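Alpha-1,2-mannosidase (Trichoderma reesei, PDB 1HCU) probably trims alpha-1,2-linked mannose residues from high-mannose N-glycans, as a calcium-dependent glycosyl hydrolase of family 47. Local coordinates at residues Trp382-Leu390 and Tyr431-Gln439. Residues are numbered along the deposited sequence; the frame is centred on the assembly and turned at random.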
loop_
_atom_site.group_PDB
_atom_site.type_symbol
_atom_site.label_atom_id
_atom_site.label_comp_id
_atom_site.label_asym_id
_atom_site.label_seq_id
_atom_site.Cartn_x
_atom_site.Cartn_y
_atom_site.Cartn_z
ATOM N N TRP A 382 23.454 -3.375 -2.764
ATOM C CA TRP A 382 23.761 -2.604 -3.957
ATOM C C TRP A 382 22.442 -2.366 -4.681
ATOM O O TRP A 382 21.475 -3.108 -4.494
ATOM C CB TRP A 382 24.796 -3.301 -4.847
ATOM C CG TRP A 382 24.392 -4.577 -5.458
ATOM C CD1 TRP A 382 23.724 -4.751 -6.634
ATOM C CD2 TRP A 382 24.696 -5.884 -4.967
ATOM N NE1 TRP A 382 23.599 -6.089 -6.914
ATOM C CE2 TRP A 382 24.186 -6.811 -5.909
ATOM C CE3 TRP A 382 25.354 -6.364 -3.826
ATOM C CZ2 TRP A 382 24.313 -8.193 -5.747
ATOM C CZ3 TRP A 382 25.483 -7.737 -3.660
ATOM C CH2 TRP A 382 24.963 -8.638 -4.619
ATOM N N VAL A 383 22.398 -1.312 -5.482
ATOM C CA VAL A 383 21.185 -0.939 -6.196
ATOM C C VAL A 383 21.030 -1.634 -7.532
ATOM O O VAL A 383 21.975 -1.710 -8.311
ATOM C CB VAL A 383 21.146 0.581 -6.452
ATOM C CG1 VAL A 383 19.792 0.983 -7.024
ATOM C CG2 VAL A 383 21.439 1.329 -5.163
ATOM N N THR A 384 19.821 -2.123 -7.789
ATOM C CA THR A 384 19.499 -2.798 -9.038
ATOM C C THR A 384 18.483 -1.953 -9.820
ATOM O O THR A 384 18.413 -2.022 -11.046
ATOM C CB THR A 384 18.904 -4.209 -8.784
ATOM O OG1 THR A 384 17.760 -4.099 -7.935
ATOM C CG2 THR A 384 19.934 -5.125 -8.116
ATOM N N ALA A 385 17.701 -1.156 -9.092
ATOM C CA ALA A 385 16.690 -0.280 -9.685
ATOM C C ALA A 385 16.796 1.017 -8.898
ATOM O O ALA A 385 16.224 1.147 -7.816
ATOM C CB ALA A 385 15.306 -0.886 -9.530
ATOM N N PRO A 386 17.525 1.998 -9.447
ATOM C CA PRO A 386 17.788 3.321 -8.871
ATOM C C PRO A 386 16.674 4.340 -8.699
ATOM O O PRO A 386 16.770 5.212 -7.833
ATOM C CB PRO A 386 18.908 3.856 -9.762
ATOM C CG PRO A 386 18.540 3.296 -11.106
ATOM C CD PRO A 386 18.142 1.873 -10.786
ATOM N N TYR A 387 15.619 4.254 -9.499
ATOM C CA TYR A 387 14.564 5.251 -9.378
ATOM C C TYR A 387 13.709 5.189 -8.118
ATOM O O TYR A 387 13.725 4.208 -7.367
ATOM C CB TYR A 387 13.658 5.224 -10.614
ATOM C CG TYR A 387 13.091 3.868 -10.947
ATOM C CD1 TYR A 387 13.809 2.954 -11.726
ATOM C CD2 TYR A 387 11.838 3.489 -10.472
ATOM C CE1 TYR A 387 13.284 1.689 -12.022
ATOM C CE2 TYR A 387 11.308 2.231 -10.760
ATOM C CZ TYR A 387 12.035 1.343 -11.529
ATOM O OH TYR A 387 11.510 0.103 -11.780
ATOM N N TYR A 388 12.980 6.278 -7.899
ATOM C CA TYR A 388 12.059 6.438 -6.779
ATOM C C TYR A 388 10.830 7.183 -7.323
ATOM O O TYR A 388 10.953 8.271 -7.904
ATOM C CB TYR A 388 12.696 7.256 -5.646
ATOM C CG TYR A 388 11.729 7.550 -4.514
ATOM C CD1 TYR A 388 11.243 6.527 -3.696
ATOM C CD2 TYR A 388 11.260 8.846 -4.293
ATOM C CE1 TYR A 388 10.315 6.790 -2.691
ATOM C CE2 TYR A 388 10.333 9.120 -3.291
ATOM C CZ TYR A 388 9.864 8.090 -2.494
ATOM O OH TYR A 388 8.949 8.362 -1.498
ATOM N N ILE A 389 9.648 6.602 -7.140
ATOM C CA ILE A 389 8.436 7.232 -7.645
ATOM C C ILE A 389 7.446 7.629 -6.565
ATOM O O ILE A 389 6.232 7.455 -6.708
ATOM C CB ILE A 389 7.728 6.337 -8.704
ATOM C CG1 ILE A 389 7.195 5.051 -8.073
ATOM C CG2 ILE A 389 8.715 5.970 -9.801
ATOM C CD1 ILE A 389 6.413 4.187 -9.059
ATOM N N LEU A 390 7.983 8.166 -5.475
ATOM C CA LEU A 390 7.171 8.650 -4.366
ATOM C C LEU A 390 6.434 7.559 -3.577
ATOM O O LEU A 390 5.352 7.813 -3.032
ATOM C CB LEU A 390 6.177 9.697 -4.906
ATOM C CG LEU A 390 6.792 10.840 -5.745
ATOM C CD1 LEU A 390 5.725 11.794 -6.264
ATOM C CD2 LEU A 390 7.794 11.614 -4.869
ATOM N N TYR A 431 5.898 17.845 -6.653
ATOM C CA TYR A 431 6.896 16.799 -6.436
ATOM C C TYR A 431 6.791 15.746 -7.530
ATOM O O TYR A 431 5.723 15.521 -8.101
ATOM C CB TYR A 431 6.716 16.157 -5.049
ATOM C CG TYR A 431 6.797 17.151 -3.906
ATOM C CD1 TYR A 431 5.680 17.897 -3.526
ATOM C CD2 TYR A 431 8.008 17.402 -3.257
ATOM C CE1 TYR A 431 5.768 18.874 -2.533
ATOM C CE2 TYR A 431 8.111 18.381 -2.261
ATOM C CZ TYR A 431 6.986 19.116 -1.908
ATOM O OH TYR A 431 7.085 20.120 -0.963
ATOM N N SER A 432 7.899 15.087 -7.811
ATOM C CA SER A 432 7.908 14.104 -8.873
ATOM C C SER A 432 8.848 12.937 -8.622
ATOM O O SER A 432 9.731 13.000 -7.768
ATOM C CB SER A 432 8.302 14.794 -10.187
ATOM O OG SER A 432 8.573 13.856 -11.210
ATOM N N SER A 433 8.635 11.873 -9.385
ATOM C CA SER A 433 9.464 10.683 -9.315
ATOM C C SER A 433 10.842 11.118 -9.784
ATOM O O SER A 433 10.963 12.025 -10.609
ATOM C CB SER A 433 8.936 9.610 -10.270
ATOM O OG SER A 433 7.553 9.385 -10.083
ATOM N N ILE A 434 11.871 10.461 -9.264
ATOM C CA ILE A 434 13.248 10.776 -9.619
ATOM C C ILE A 434 13.974 9.584 -10.237
ATOM O O ILE A 434 13.682 8.429 -9.917
ATOM C CB ILE A 434 14.025 11.276 -8.393
ATOM C CG1 ILE A 434 13.836 10.303 -7.220
ATOM C CG2 ILE A 434 13.558 12.674 -8.040
ATOM C CD1 ILE A 434 14.694 10.610 -6.008
ATOM N N ASN A 435 14.939 9.878 -11.105
ATOM C CA ASN A 435 15.696 8.855 -11.816
ATOM C C ASN A 435 16.765 8.063 -11.067
ATOM O O ASN A 435 16.768 6.836 -11.108
ATOM C CB ASN A 435 16.342 9.465 -13.065
ATOM C CG ASN A 435 15.324 10.060 -14.019
ATOM O OD1 ASN A 435 14.311 9.438 -14.335
ATOM N ND2 ASN A 435 15.596 11.268 -14.490
ATOM N N ASP A 436 17.686 8.746 -10.397
ATOM C CA ASP A 436 18.758 8.040 -9.713
ATOM C C ASP A 436 18.898 8.412 -8.251
ATOM O O ASP A 436 19.371 9.495 -7.904
ATOM C CB ASP A 436 20.076 8.308 -10.420
ATOM C CG ASP A 436 21.134 7.283 -10.089
ATOM O OD1 ASP A 436 21.104 6.711 -8.975
ATOM O OD2 ASP A 436 22.010 7.063 -10.951
ATOM N N VAL A 437 18.513 7.479 -7.399
ATOM C CA VAL A 437 18.563 7.653 -5.965
ATOM C C VAL A 437 19.991 7.672 -5.421
ATOM O O VAL A 437 20.272 8.307 -4.399
ATOM C CB VAL A 437 17.731 6.540 -5.303
ATOM C CG1 VAL A 437 18.600 5.636 -4.456
ATOM C CG2 VAL A 437 16.591 7.157 -4.533
ATOM N N THR A 438 20.895 6.989 -6.113
ATOM C CA THR A 438 22.288 6.944 -5.696
ATOM C C THR A 438 22.976 8.266 -6.044
ATOM O O THR A 438 24.166 8.444 -5.790
ATOM C CB THR A 438 23.046 5.782 -6.378
ATOM O OG1 THR A 438 23.230 6.077 -7.765
ATOM C CG2 THR A 438 22.254 4.480 -6.243
ATOM N N GLN A 439 22.219 9.193 -6.627
ATOM C CA GLN A 439 22.751 10.504 -6.996
ATOM C C GLN A 439 22.266 11.525 -5.968
ATOM O O GLN A 439 21.083 11.560 -5.625
ATOM C CB GLN A 439 22.258 10.894 -8.386
ATOM C CG GLN A 439 23.318 11.455 -9.293
ATOM C CD GLN A 439 22.863 11.475 -10.735
ATOM O OE1 GLN A 439 22.576 10.425 -11.316
ATOM N NE2 GLN A 439 22.784 12.671 -11.323
HETATM O O HOH W 1 5.113 9.391 -8.639
#
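Pro-386, Tyr-388 and Leu-390 are the residues most covered by 431-439, and two also supply backbone bonds. Tyr-388 pairs with Ile-434 as a single antiparallel hydrogen-bonded bridge: Tyr-388 N donates to Ile-434 O at 3.0 Å, and Ile-434 N to Tyr-388 O at 2.7 Å, nearly in line with the carbonyl (C=O...N 166°). With CG anti to the backbone N (chi1 175°), the Tyr-388 ring swings away from 431-439, leaving CB to meet Ile-434 CG1 at 3.6 Å; the ring packs on Ile-421 and Cys-425 of helix 408-425, and its OH bonds to Arg-391 O. The bridge ties the loop following strand 382-383 to the one preceding helix 451-465, in the (alpha/alpha)7 barrel characteristic of family 47. Beside it, Tyr-387 touches Glu-353, a predicted proton donor. Pro-386 O accepts from Val-437 N at 2.9 Å, 40° out of the carbonyl plane, while Pro-386 CB lies 3.7 Å from Asp-436 OD1. Asp-436 OD1 closes an Asx turn, taking Thr-438 N on its anti side at 2.9 Å and Thr-438 OG1 on its syn side at 2.5 Å, both from one face of the carboxylate. Replacing Asp-436 by alanine is likely to leave Thr-438 N and OG1 without this acceptor and Pro-386 CB with one packing neighbour fewer. Leu-390 lays its CD2 alongside Ser-432 O at 3.8 Å, and a water links Ile-389 O to Ser-433 OG.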